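Putative esterase (Bacteroides intestinalis DSM 17393, PDB 5VOL) is a calcium-binding esterase of carbohydrate esterase family CE1 that probably releases ferulic acid from arabinoxylan by hydrolysing its ester links. Local coordinates at residues Val13-Phe18 against Arg26-Phe31; Ser19-Ser24 against Phe112-Leu117; Val30-Ser35 against Glu81-Thr86. All blocks are in the same frame, centred on the assembly; numbering follows the deposited sequence.

Interaction 1 of 3, residues Val13-Phe18 against Arg26-Phe31; sequences VTDTLF and RAYTVF
Val13 to Leu17 pair with Arg26 to Val30 as the two arms of a β-hairpin, whose first strand is the outermost of the α/β-hydrolase sheet on this side. The arms run antiparallel and are strongly twisted, their axes 146° apart. Three hydrogen-bonded pairs, Val13 with Val30, Asp15 with Tyr28 and Leu17 with Arg26, each contribute two N-H···O=C bonds. The shortest is Arg26 N to Leu17 O at 2.7 Å. The longest is Asp15 N to Tyr28 O at 3.0 Å. Between them the non-hydrogen-bonded pairs bring the α-carbons close, and CA-H groups lean on carbonyls, as with Thr14 CA at 3.3 Å from Tyr28 O.

Polar side-chain contact falls on the face carrying Thr14, Thr16, Ala27 and Thr29. Here the two hydroxyls Thr14 OG1 and Thr29 OG1 share a hydrogen bond of 3.0 Å, and Thr29 OG1 also bonds Asn57. Thr16 turns its CG2 methyl against Ala27.

On the other face the Tyr28 ring does most of the touching. With CG between the backbone N and the carbonyl carbon (chi1 66°), it reaches across to the outer strand, one face lying under Asp15 CA. Its hydroxyl is hydrogen-bonded to Tyr119 and Tyr124, which fixes the far end of the ring. The Asp15 side chain runs beside it, carboxylate and ring planes 25° apart, and Asp15 CB sits 3.3 Å from Tyr28 OH. The carboxylate turns to the next residue of its own strand: Asp15 OD1 accepts Thr16 N at 2.7 Å on its anti side, out of the carboxylate plane.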
ATOM      1  N   VAL C  13       5.505   9.502  27.638  1.00 29.29           N
ATOM      2  CA  VAL C  13       5.528  10.202  28.917  1.00 26.50           C
ATOM      3  C   VAL C  13       4.948  11.594  28.722  1.00 24.64           C
ATOM      4  O   VAL C  13       5.225  12.245  27.718  1.00 24.57           O
ATOM      5  CB  VAL C  13       6.961  10.281  29.486  1.00 28.66           C
ATOM      6  CG1 VAL C  13       7.024  11.260  30.662  1.00 37.60           C
ATOM      7  CG2 VAL C  13       7.425   8.906  29.928  1.00 28.69           C
ATOM      8  N   THR C  14       4.121  12.036  29.668  1.00 27.80           N
ATOM      9  CA  THR C  14       3.599  13.399  29.632  1.00 29.06           C
ATOM     10  C   THR C  14       4.141  14.188  30.830  1.00 30.66           C
ATOM     11  O   THR C  14       4.045  13.741  31.967  1.00 31.32           O
ATOM     12  CB  THR C  14       2.060  13.411  29.626  1.00 30.30           C
ATOM     13  OG1 THR C  14       1.586  12.955  28.347  1.00 36.36           O
ATOM     14  CG2 THR C  14       1.522  14.820  29.873  1.00 26.66           C
ATOM     15  N   ASP C  15       4.728  15.348  30.566  1.00 29.16           N
ATOM     16  CA  ASP C  15       5.264  16.180  31.635  1.00 29.51           C
ATOM     17  C   ASP C  15       4.997  17.650  31.317  1.00 31.46           C
ATOM     18  O   ASP C  15       4.298  17.968  30.342  1.00 26.48           O
ATOM     19  CB  ASP C  15       6.766  15.915  31.813  1.00 31.31           C
ATOM     20  CG  ASP C  15       7.234  16.110  33.251  1.00 36.34           C
ATOM     21  OD1 ASP C  15       6.595  16.879  33.998  1.00 35.80           O
ATOM     22  OD2 ASP C  15       8.240  15.479  33.631  1.00 41.15           O
ATOM     23  N   THR C  16       5.540  18.548  32.138  1.00 30.59           N
ATOM     24  CA  THR C  16       5.381  19.980  31.893  1.00 30.30           C
ATOM     25  C   THR C  16       6.685  20.724  32.111  1.00 31.52           C
ATOM     26  O   THR C  16       7.491  20.352  32.957  1.00 35.15           O
ATOM     27  CB  THR C  16       4.299  20.621  32.802  1.00 34.11           C
ATOM     28  OG1 THR C  16       4.784  20.690  34.144  1.00 41.63           O
ATOM     29  CG2 THR C  16       3.027  19.809  32.782  1.00 31.53           C
ATOM     30  N   LEU C  17       6.879  21.770  31.320  1.00 32.15           N
ATOM     31  CA  LEU C  17       7.978  22.704  31.483  1.00 30.73           C
ATOM     32  C   LEU C  17       7.405  24.090  31.777  1.00 32.12           C
ATOM     33  O   LEU C  17       6.473  24.531  31.102  1.00 30.13           O
ATOM     34  CB  LEU C  17       8.831  22.740  30.220  1.00 30.78           C
ATOM     35  CG  LEU C  17       9.897  23.821  30.174  1.00 33.03           C
ATOM     36  CD1 LEU C  17      10.926  23.599  31.280  1.00 35.35           C
ATOM     37  CD2 LEU C  17      10.551  23.855  28.812  1.00 28.68           C
ATOM     38  N   PHE C  18       7.928  24.788  32.778  1.00 33.71           N
ATOM     39  CA  PHE C  18       7.448  26.153  32.990  1.00 31.67           C
ATOM     40  C   PHE C  18       8.177  27.139  32.089  1.00 27.94           C
ATOM     41  O   PHE C  18       9.396  27.204  32.096  1.00 31.31           O
ATOM     42  CB  PHE C  18       7.594  26.600  34.442  1.00 35.89           C
ATOM     43  CG  PHE C  18       7.112  28.008  34.666  1.00 35.25           C
ATOM     44  CD1 PHE C  18       5.757  28.270  34.775  1.00 33.60           C
ATOM     45  CD2 PHE C  18       8.006  29.070  34.702  1.00 34.08           C
ATOM     46  CE1 PHE C  18       5.294  29.570  34.957  1.00 35.47           C
ATOM     47  CE2 PHE C  18       7.552  30.369  34.883  1.00 41.40           C
ATOM     48  CZ  PHE C  18       6.187  30.617  35.010  1.00 34.33           C
ATOM     49  N   ARG C  26       3.861  24.663  30.357  1.00 30.18           N
ATOM     50  CA  ARG C  26       3.597  24.088  29.048  1.00 24.50           C
ATOM     51  C   ARG C  26       3.726  22.574  29.129  1.00 29.41           C
ATOM     52  O   ARG C  26       4.813  22.042  29.386  1.00 25.99           O
ATOM     53  CB  ARG C  26       4.553  24.665  28.002  1.00 25.35           C
ATOM     54  CG  ARG C  26       4.211  26.086  27.549  1.00 27.39           C
ATOM     55  CD  ARG C  26       2.967  26.104  26.668  1.00 26.27           C
ATOM     56  NE  ARG C  26       1.748  26.420  27.405  1.00 26.87           N
ATOM     57  CZ  ARG C  26       0.532  26.440  26.869  1.00 33.24           C
ATOM     58  NH1 ARG C  26       0.360  26.119  25.586  1.00 27.78           N
ATOM     59  NH2 ARG C  26      -0.519  26.768  27.616  1.00 33.45           N
ATOM     60  N   ALA C  27       2.610  21.880  28.945  1.00 26.90           N
ATOM     61  CA  ALA C  27       2.635  20.430  28.931  1.00 27.52           C
ATOM     62  C   ALA C  27       3.237  19.931  27.614  1.00 23.65           C
ATOM     63  O   ALA C  27       3.195  20.611  26.588  1.00 23.19           O
ATOM     64  CB  ALA C  27       1.236  19.860  29.126  1.00 22.82           C
ATOM     65  N   TYR C  28       3.793  18.733  27.656  1.00 24.54           N
ATOM     66  CA  TYR C  28       4.290  18.091  26.448  1.00 22.28           C
ATOM     67  C   TYR C  28       4.186  16.587  26.618  1.00 27.37           C
ATOM     68  O   TYR C  28       4.099  16.086  27.738  1.00 24.34           O
ATOM     69  CB  TYR C  28       5.734  18.505  26.163  1.00 22.34           C
ATOM     70  CG  TYR C  28       6.718  18.013  27.206  1.00 28.10           C
ATOM     71  CD1 TYR C  28       7.042  18.795  28.308  1.00 27.34           C
ATOM     72  CD2 TYR C  28       7.341  16.774  27.080  1.00 26.53           C
ATOM     73  CE1 TYR C  28       7.937  18.354  29.265  1.00 27.44           C
ATOM     74  CE2 TYR C  28       8.239  16.330  28.027  1.00 25.53           C
ATOM     75  CZ  TYR C  28       8.536  17.124  29.116  1.00 29.88           C
ATOM     76  OH  TYR C  28       9.433  16.677  30.060  1.00 33.46           O
ATOM     77  N   THR C  29       4.185  15.875  25.495  1.00 24.45           N
ATOM     78  CA  THR C  29       4.101  14.423  25.501  1.00 23.82           C
ATOM     79  C   THR C  29       5.243  13.900  24.646  1.00 22.96           C
ATOM     80  O   THR C  29       5.437  14.348  23.519  1.00 24.62           O
ATOM     81  CB  THR C  29       2.742  13.924  24.949  1.00 23.92           C
ATOM     82  OG1 THR C  29       1.675  14.488  25.719  1.00 24.93           O
ATOM     83  CG2 THR C  29       2.648  12.400  24.996  1.00 24.92           C
ATOM     84  N   VAL C  30       6.019  12.974  25.181  1.00 22.85           N
ATOM     85  CA  VAL C  30       7.201  12.525  24.461  1.00 21.76           C
ATOM     86  C   VAL C  30       7.182  11.008  24.332  1.00 23.94           C
ATOM     87  O   VAL C  30       6.765  10.305  25.259  1.00 24.35           O
ATOM     88  CB  VAL C  30       8.500  12.986  25.174  1.00 23.94           C
ATOM     89  CG1 VAL C  30       8.512  12.525  26.621  1.00 24.75           C
ATOM     90  CG2 VAL C  30       9.732  12.471  24.444  1.00 22.82           C
ATOM     91  N   PHE C  31       7.593  10.516  23.165  1.00 21.34           N
ATOM     92  CA  PHE C  31       7.822   9.087  22.970  1.00 21.67           C
ATOM     93  C   PHE C  31       9.281   8.741  23.276  1.00 21.36           C
ATOM     94  O   PHE C  31      10.177   9.356  22.728  1.00 21.00           O
ATOM     95  CB  PHE C  31       7.485   8.672  21.528  1.00 21.05           C
ATOM     96  CG  PHE C  31       8.015   7.309  21.144  1.00 21.26           C
ATOM     97  CD1 PHE C  31       7.255   6.164  21.364  1.00 22.08           C
ATOM     98  CD2 PHE C  31       9.276   7.173  20.574  1.00 22.53           C
ATOM     99  CE1 PHE C  31       7.744   4.901  21.012  1.00 22.82           C
ATOM    100  CE2 PHE C  31       9.778   5.912  20.217  1.00 23.10           C
ATOM    101  CZ  PHE C  31       9.011   4.779  20.441  1.00 23.54           C
TER

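Interaction 2 of 3, residues Ser19-Ser24 against Phe112-Leu117; sequences SKVLNS and FYTEFL
Ser19 and Glu115 bring the turn between two strands up to a helix, their CA atoms 7.0 Å apart; the turn closes on Ser19 as a G1 β-bulge formed with Asn23 and Ser24, while the helix widens into a π-type turn in which Leu117 N bonds Phe112 O.

One carboxylate carries nearly all of the contact. Extended beyond CG, Glu115 reaches from the helix into the turn and uses both oxygens. Glu115 OE1 takes a short bond of 2.5 Å from Ser19 OG on its syn lone pair. Glu115 OE2, likewise on its syn lone pair, takes Lys20 N at 2.9 Å, though with a bent N-H···O angle of 138°, and a weak bond from Val21 N at 3.4 Å. The Ser19 hydroxyl works in both directions: as well as donating to the carboxylate, Ser19 OG accepts Leu22 N at 3.0 Å, an ST motif. That orientation follows from OG lying anti to the backbone N (chi1 169°). Val21 crosses the glutamate obliquely and lays its CG2 methyl 3.7 Å from Glu115 CD. Lys20 NZ stays 6.9 Å from Glu115 OE2, too far for a salt bridge. With an alanine in place of Glu115, the Ser19 hydroxyl and the Lys20 N-H would probably lose their acceptor, and a gap would be likely to open beside the Val21 methyl.

Leu22 settles on Tyr108 and Phe111 of helix 108-123 and on Trp106 of the short strand before it, so the hairpin turn rests on the helix's N-terminal half, while Phe116 points from the same helix onto strand 83-87.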
ATOM      1  N   SER C  19       7.423  27.908  31.311  1.00 29.74           N
ATOM      2  CA  SER C  19       8.020  28.886  30.406  1.00 26.34           C
ATOM      3  C   SER C  19       7.994  30.297  31.000  1.00 31.35           C
ATOM      4  O   SER C  19       6.920  30.819  31.313  1.00 28.34           O
ATOM      5  CB  SER C  19       7.288  28.885  29.069  1.00 25.12           C
ATOM      6  OG  SER C  19       7.678  29.985  28.261  1.00 27.87           O
ATOM      7  N   LYS C  20       9.174  30.904  31.125  1.00 32.61           N
ATOM      8  CA  LYS C  20       9.312  32.294  31.548  1.00 33.00           C
ATOM      9  C   LYS C  20       8.895  33.225  30.419  1.00 36.19           C
ATOM     10  O   LYS C  20       8.284  34.265  30.660  1.00 33.31           O
ATOM     11  CB  LYS C  20      10.754  32.603  31.966  1.00 34.14           C
ATOM     12  CG  LYS C  20      11.194  31.989  33.282  1.00 40.78           C
ATOM     13  CD  LYS C  20      12.703  32.144  33.448  1.00 49.74           C
ATOM     14  CE  LYS C  20      13.239  31.433  34.685  1.00 48.19           C
ATOM     15  NZ  LYS C  20      12.960  32.194  35.937  1.00 67.92           N
ATOM     16  N   VAL C  21       9.239  32.855  29.185  1.00 28.36           N
ATOM     17  CA  VAL C  21       8.808  33.617  28.012  1.00 31.66           C
ATOM     18  C   VAL C  21       7.280  33.788  27.938  1.00 30.38           C
ATOM     19  O   VAL C  21       6.780  34.859  27.576  1.00 31.12           O
ATOM     20  CB  VAL C  21       9.285  32.951  26.703  1.00 30.97           C
ATOM     21  CG1 VAL C  21       8.638  33.622  25.509  1.00 27.79           C
ATOM     22  CG2 VAL C  21      10.792  33.004  26.602  1.00 31.84           C
ATOM     23  N   LEU C  22       6.542  32.733  28.281  1.00 26.21           N
ATOM     24  CA  LEU C  22       5.084  32.728  28.154  1.00 28.70           C
ATOM     25  C   LEU C  22       4.379  32.956  29.483  1.00 28.72           C
ATOM     26  O   LEU C  22       3.173  33.182  29.511  1.00 28.15           O
ATOM     27  CB  LEU C  22       4.588  31.395  27.569  1.00 26.59           C
ATOM     28  CG  LEU C  22       5.126  31.015  26.195  1.00 25.43           C
ATOM     29  CD1 LEU C  22       4.650  29.584  25.841  1.00 23.92           C
ATOM     30  CD2 LEU C  22       4.640  32.029  25.177  1.00 24.21           C
ATOM     31  N   ASN C  23       5.138  32.861  30.572  1.00 31.56           N
ATOM     32  CA  ASN C  23       4.578  32.832  31.920  1.00 31.42           C
ATOM     33  C   ASN C  23       3.495  31.762  32.045  1.00 34.52           C
ATOM     34  O   ASN C  23       2.371  32.028  32.493  1.00 29.82           O
ATOM     35  CB  ASN C  23       4.008  34.196  32.321  1.00 29.47           C
ATOM     36  CG  ASN C  23       3.677  34.256  33.799  1.00 31.86           C
ATOM     37  OD1 ASN C  23       4.348  33.620  34.609  1.00 33.32           O
ATOM     38  ND2 ASN C  23       2.626  34.987  34.154  1.00 33.12           N
ATOM     39  N   SER C  24       3.843  30.537  31.665  1.00 30.68           N
ATOM     40  CA  SER C  24       2.848  29.483  31.573  1.00 32.00           C
ATOM     41  C   SER C  24       3.506  28.108  31.683  1.00 30.27           C
ATOM     42  O   SER C  24       4.574  27.882  31.119  1.00 28.35           O
ATOM     43  CB  SER C  24       2.080  29.623  30.251  1.00 32.94           C
ATOM     44  OG  SER C  24       1.125  28.586  30.063  1.00 35.16           O
ATOM     45  N   PHE C 112       9.710  28.030  22.106  1.00 26.40           N
ATOM     46  CA  PHE C 112      10.098  26.767  21.464  1.00 25.98           C
ATOM     47  C   PHE C 112      11.622  26.661  21.337  1.00 22.06           C
ATOM     48  O   PHE C 112      12.228  25.678  21.760  1.00 26.79           O
ATOM     49  CB  PHE C 112       9.444  26.642  20.086  1.00 25.22           C
ATOM     50  CG  PHE C 112       9.724  25.325  19.411  1.00 27.08           C
ATOM     51  CD1 PHE C 112      10.860  25.161  18.633  1.00 25.46           C
ATOM     52  CD2 PHE C 112       8.864  24.251  19.583  1.00 26.44           C
ATOM     53  CE1 PHE C 112      11.133  23.933  18.008  1.00 28.23           C
ATOM     54  CE2 PHE C 112       9.122  23.018  18.973  1.00 29.40           C
ATOM     55  CZ  PHE C 112      10.260  22.861  18.187  1.00 28.29           C
ATOM     56  N   TYR C 113      12.236  27.690  20.771  1.00 27.24           N
ATOM     57  CA  TYR C 113      13.671  27.665  20.467  1.00 27.82           C
ATOM     58  C   TYR C 113      14.623  28.017  21.603  1.00 33.19           C
ATOM     59  O   TYR C 113      15.776  27.572  21.578  1.00 28.10           O
ATOM     60  CB  TYR C 113      13.964  28.594  19.294  1.00 26.58           C
ATOM     61  CG  TYR C 113      13.452  27.982  18.034  1.00 27.27           C
ATOM     62  CD1 TYR C 113      14.142  26.934  17.423  1.00 29.49           C
ATOM     63  CD2 TYR C 113      12.253  28.394  17.485  1.00 26.52           C
ATOM     64  CE1 TYR C 113      13.653  26.332  16.274  1.00 25.41           C
ATOM     65  CE2 TYR C 113      11.757  27.800  16.342  1.00 28.86           C
ATOM     66  CZ  TYR C 113      12.462  26.771  15.743  1.00 26.81           C
ATOM     67  OH  TYR C 113      11.959  26.188  14.608  1.00 26.48           O
ATOM     68  N   THR C 114      14.180  28.805  22.588  1.00 26.12           N
ATOM     69  CA  THR C 114      15.131  29.209  23.631  1.00 27.93           C
ATOM     70  C   THR C 114      14.879  28.479  24.934  1.00 27.02           C
ATOM     71  O   THR C 114      15.741  28.473  25.805  1.00 28.51           O
ATOM     72  CB  THR C 114      15.100  30.734  23.914  1.00 31.83           C
ATOM     73  OG1 THR C 114      13.855  31.078  24.526  1.00 27.71           O
ATOM     74  CG2 THR C 114      15.269  31.538  22.621  1.00 29.19           C
ATOM     75  N   GLU C 115      13.703  27.870  25.080  1.00 24.63           N
ATOM     76  CA  GLU C 115      13.375  27.150  26.315  1.00 25.67           C
ATOM     77  C   GLU C 115      13.046  25.665  26.075  1.00 28.87           C
ATOM     78  O   GLU C 115      13.634  24.773  26.699  1.00 28.12           O
ATOM     79  CB  GLU C 115      12.194  27.812  27.027  1.00 27.08           C
ATOM     80  CG  GLU C 115      12.466  29.212  27.582  1.00 31.15           C
ATOM     81  CD  GLU C 115      11.256  29.784  28.310  1.00 36.16           C
ATOM     82  OE1 GLU C 115      10.131  29.700  27.770  1.00 34.36           O
ATOM     83  OE2 GLU C 115      11.427  30.308  29.433  1.00 38.41           O
ATOM     84  N   PHE C 116      12.090  25.401  25.190  1.00 26.57           N
ATOM     85  CA  PHE C 116      11.595  24.031  25.015  1.00 24.32           C
ATOM     86  C   PHE C 116      12.650  23.125  24.394  1.00 22.99           C
ATOM     87  O   PHE C 116      12.989  22.096  24.964  1.00 23.66           O
ATOM     88  CB  PHE C 116      10.324  24.014  24.163  1.00 24.70           C
ATOM     89  CG  PHE C 116       9.653  22.663  24.099  1.00 23.65           C
ATOM     90  CD1 PHE C 116       9.098  22.100  25.230  1.00 21.45           C
ATOM     91  CD2 PHE C 116       9.578  21.962  22.901  1.00 26.09           C
ATOM     92  CE1 PHE C 116       8.465  20.858  25.179  1.00 24.76           C
ATOM     93  CE2 PHE C 116       8.950  20.714  22.834  1.00 24.25           C
ATOM     94  CZ  PHE C 116       8.397  20.160  23.974  1.00 22.37           C
ATOM     95  N   LEU C 117      13.175  23.516  23.238  1.00 24.64           N
ATOM     96  CA  LEU C 117      14.113  22.659  22.505  1.00 24.06           C
ATOM     97  C   LEU C 117      15.376  22.331  23.322  1.00 26.87           C
ATOM     98  O   LEU C 117      15.756  21.169  23.425  1.00 27.40           O
ATOM     99  CB  LEU C 117      14.473  23.310  21.168  1.00 22.50           C
ATOM    100  CG  LEU C 117      15.272  22.470  20.173  1.00 28.10           C
ATOM    101  CD1 LEU C 117      14.864  22.806  18.757  1.00 27.77           C
ATOM    102  CD2 LEU C 117      16.770  22.711  20.365  1.00 27.74           C
TER

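Interaction 3 of 3, residues Val30-Ser35 against Glu81-Thr86; sequences VFLPKS and EMIIVT
Glu81 reaches Ser35 from just ahead of strand 83-87, and its side chain runs along Pro33 on the way. Glu81 CB lies 3.9 Å from Pro33 CB, and the next carbon, CG, stays against the same proline atom. CD lies near Pro33 CB and close to the serine hydroxyl. There the carboxylate splits its work. Glu81 OE1 receives Ser35 OG at 2.6 Å on its syn side, 24° out of the carboxylate plane, and also forms a salt bridge with Lys42. Glu81 OE2 takes a weak bond from Ser35 N at 3.4 Å and a hydrogen bond from a water 3.0 Å away; that water in turn accepts Lys34 N. The serine hydroxyl, held between backbone N and carbonyl carbon (chi1 68°), faces the glutamate and is also bonded to Tyr44. One carboxylate thus holds the Ser35 hydroxyl firmly and the backbone of the turn only by a weak bond and a water.

Farther along, the strands pair antiparallel. Phe31 N gives Ile84 O a 2.7 Å bond in the carbonyl plane, while the return bond from Ile84 N to Phe31 O is weak (3.4 Å). Val30 CG2 meets Ile83 CG2 at 3.7 Å, and Ile83 CD1 lodges against Pro33 CD at the same distance. Met82 O looks into the edge of the Phe31 ring, in its plane; this buried carbonyl has no hydrogen-bond partner in the model.

Strand 83-87 continues the sheet into strand 46-50. Helix 66-76 packs on the face bearing Phe31 and Ile84, helix 254-271 reaches Met82 and Ile84, and Leu32, whose CD2 lies beside Ile83 CD1, also touches Tyr124.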
ATOM      1  N   VAL C  30       6.019  12.974  25.181  1.00 22.85           N
ATOM      2  CA  VAL C  30       7.201  12.525  24.461  1.00 21.76           C
ATOM      3  C   VAL C  30       7.182  11.008  24.332  1.00 23.94           C
ATOM      4  O   VAL C  30       6.765  10.305  25.259  1.00 24.35           O
ATOM      5  CB  VAL C  30       8.500  12.986  25.174  1.00 23.94           C
ATOM      6  CG1 VAL C  30       8.512  12.525  26.621  1.00 24.75           C
ATOM      7  CG2 VAL C  30       9.732  12.471  24.444  1.00 22.82           C
ATOM      8  N   PHE C  31       7.593  10.516  23.165  1.00 21.34           N
ATOM      9  CA  PHE C  31       7.822   9.087  22.970  1.00 21.67           C
ATOM     10  C   PHE C  31       9.281   8.741  23.276  1.00 21.36           C
ATOM     11  O   PHE C  31      10.177   9.356  22.728  1.00 21.00           O
ATOM     12  CB  PHE C  31       7.485   8.672  21.528  1.00 21.05           C
ATOM     13  CG  PHE C  31       8.015   7.309  21.144  1.00 21.26           C
ATOM     14  CD1 PHE C  31       7.255   6.164  21.364  1.00 22.08           C
ATOM     15  CD2 PHE C  31       9.276   7.173  20.574  1.00 22.53           C
ATOM     16  CE1 PHE C  31       7.744   4.901  21.012  1.00 22.82           C
ATOM     17  CE2 PHE C  31       9.778   5.912  20.217  1.00 23.10           C
ATOM     18  CZ  PHE C  31       9.011   4.779  20.441  1.00 23.54           C
ATOM     19  N   LEU C  32       9.504   7.749  24.131  1.00 21.12           N
ATOM     20  CA  LEU C  32      10.854   7.304  24.447  1.00 24.13           C
ATOM     21  C   LEU C  32      11.092   5.877  23.931  1.00 22.86           C
ATOM     22  O   LEU C  32      10.355   4.968  24.278  1.00 23.77           O
ATOM     23  CB  LEU C  32      11.098   7.358  25.952  1.00 23.79           C
ATOM     24  CG  LEU C  32      10.835   8.704  26.648  1.00 25.88           C
ATOM     25  CD1 LEU C  32      10.965   8.502  28.140  1.00 30.49           C
ATOM     26  CD2 LEU C  32      11.793   9.749  26.159  1.00 21.97           C
ATOM     27  N   PRO C  33      12.140   5.686  23.120  1.00 23.03           N
ATOM     28  CA  PRO C  33      12.491   4.376  22.550  1.00 29.44           C
ATOM     29  C   PRO C  33      12.621   3.252  23.587  1.00 30.06           C
ATOM     30  O   PRO C  33      12.879   3.495  24.770  1.00 29.72           O
ATOM     31  CB  PRO C  33      13.844   4.633  21.885  1.00 28.56           C
ATOM     32  CG  PRO C  33      13.870   6.093  21.605  1.00 29.08           C
ATOM     33  CD  PRO C  33      13.044   6.757  22.667  1.00 24.18           C
ATOM     34  N   LYS C  34      12.468   2.017  23.119  1.00 28.43           N
ATOM     35  CA  LYS C  34      12.590   0.834  23.959  1.00 28.78           C
ATOM     36  C   LYS C  34      13.957   0.743  24.646  1.00 29.02           C
ATOM     37  O   LYS C  34      14.062   0.240  25.767  1.00 32.88           O
ATOM     38  CB  LYS C  34      12.339  -0.433  23.122  1.00 30.51           C
ATOM     39  CG  LYS C  34      12.508  -1.720  23.888  1.00 37.00           C
ATOM     40  CD  LYS C  34      12.487  -2.951  22.959  1.00 42.65           C
ATOM     41  CE  LYS C  34      11.085  -3.515  22.799  1.00 45.00           C
ATOM     42  NZ  LYS C  34      11.104  -4.822  22.067  1.00 56.43           N
ATOM     43  N   SER C  35      14.994   1.232  23.974  1.00 26.07           N
ATOM     44  CA  SER C  35      16.355   1.192  24.511  1.00 33.20           C
ATOM     45  C   SER C  35      16.682   2.323  25.493  1.00 37.36           C
ATOM     46  O   SER C  35      17.794   2.389  26.016  1.00 34.49           O
ATOM     47  CB  SER C  35      17.367   1.240  23.372  1.00 32.21           C
ATOM     48  OG  SER C  35      17.342   2.504  22.727  1.00 29.17           O
ATOM     49  N   GLU C  81      15.214   4.241  15.938  1.00 24.62           N
ATOM     50  CA  GLU C  81      14.776   4.754  17.223  1.00 27.61           C
ATOM     51  C   GLU C  81      15.011   6.267  17.253  1.00 24.20           C
ATOM     52  O   GLU C  81      16.030   6.763  16.781  1.00 24.85           O
ATOM     53  CB  GLU C  81      15.504   4.071  18.368  1.00 28.88           C
ATOM     54  CG  GLU C  81      15.147   2.618  18.559  1.00 28.22           C
ATOM     55  CD  GLU C  81      15.703   2.095  19.862  1.00 28.98           C
ATOM     56  OE1 GLU C  81      16.870   2.409  20.155  1.00 33.89           O
ATOM     57  OE2 GLU C  81      14.980   1.406  20.604  1.00 30.05           O
ATOM     58  N   MET C  82      14.042   7.003  17.770  1.00 24.18           N
ATOM     59  CA  MET C  82      14.137   8.454  17.814  1.00 23.21           C
ATOM     60  C   MET C  82      13.248   8.978  18.929  1.00 24.19           C
ATOM     61  O   MET C  82      12.266   8.334  19.304  1.00 22.05           O
ATOM     62  CB  MET C  82      13.724   9.083  16.473  1.00 21.89           C
ATOM     63  CG  MET C  82      12.194   9.042  16.177  1.00 23.11           C
ATOM     64  SD  MET C  82      11.767   9.643  14.517  1.00 23.34           S
ATOM     65  CE  MET C  82      11.900   8.109  13.560  1.00 21.43           C
ATOM     66  N   ILE C  83      13.612  10.136  19.464  1.00 23.60           N
ATOM     67  CA  ILE C  83      12.750  10.865  20.394  1.00 21.83           C
ATOM     68  C   ILE C  83      11.661  11.554  19.574  1.00 19.27           C
ATOM     69  O   ILE C  83      11.951  12.190  18.553  1.00 21.00           O
ATOM     70  CB  ILE C  83      13.549  11.923  21.222  1.00 21.96           C
ATOM     71  CG1 ILE C  83      14.754  11.275  21.918  1.00 23.64           C
ATOM     72  CG2 ILE C  83      12.644  12.634  22.220  1.00 23.81           C
ATOM     73  CD1 ILE C  83      14.394  10.200  22.927  1.00 23.80           C
ATOM     74  N   ILE C  84      10.408  11.407  19.991  1.00 17.37           N
ATOM     75  CA  ILE C  84       9.327  12.118  19.336  1.00 20.85           C
ATOM     76  C   ILE C  84       8.612  12.972  20.391  1.00 22.51           C
ATOM     77  O   ILE C  84       8.266  12.483  21.469  1.00 22.24           O
ATOM     78  CB  ILE C  84       8.326  11.165  18.648  1.00 15.59           C
ATOM     79  CG1 ILE C  84       9.054  10.221  17.688  1.00 16.20           C
ATOM     80  CG2 ILE C  84       7.303  11.956  17.822  1.00 16.30           C
ATOM     81  CD1 ILE C  84       8.139   9.147  17.139  1.00 15.31           C
ATOM     82  N   VAL C  85       8.390  14.244  20.094  1.00 21.46           N
ATOM     83  CA  VAL C  85       7.801  15.107  21.125  1.00 18.86           C
ATOM     84  C   VAL C  85       6.773  16.077  20.561  1.00 20.42           C
ATOM     85  O   VAL C  85       6.951  16.650  19.482  1.00 18.04           O
ATOM     86  CB  VAL C  85       8.898  15.895  21.870  1.00 24.25           C
ATOM     87  CG1 VAL C  85       9.619  16.779  20.909  1.00 27.34           C
ATOM     88  CG2 VAL C  85       8.306  16.726  23.032  1.00 24.90           C
ATOM     89  N   THR C  86       5.689  16.240  21.317  1.00 19.25           N
ATOM     90  CA  THR C  86       4.596  17.128  20.960  1.00 20.39           C
ATOM     91  C   THR C  86       4.381  18.109  22.118  1.00 20.87           C
ATOM     92  O   THR C  86       3.985  17.688  23.207  1.00 19.65           O
ATOM     93  CB  THR C  86       3.297  16.344  20.700  1.00 21.36           C
ATOM     94  OG1 THR C  86       3.510  15.376  19.655  1.00 22.12           O
ATOM     95  CG2 THR C  86       2.146  17.305  20.315  1.00 19.19           C
TER
HETATM   96  O   HOH W   1      12.042   1.873  20.317  1.00 30.20           O

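How the interactions relate
Interactions 1 and 3 use overlapping lengths of strand 24-32, which lies between strands 11-19 and 83-87, and they share Val30 and Phe31; their centres are about 12 Å apart. A probable hydrogen bond, Thr29 O to Thr86 N at 2.9 Å, continues the ladder of interaction 3 towards the middle of interaction 1. Interaction 2 closes the turn of the same hairpin onto helix 108-123, its centre about 13 Å from that of interaction 1. Phe116 links all three, with its CE1 3.7 Å from Tyr28 CB and its CZ 3.6 Å from Val85 CG2. All lie away from the calcium site of Asp221, Asp222 and Asp249, towards the sheet edge of strands 11-19 and 24-32.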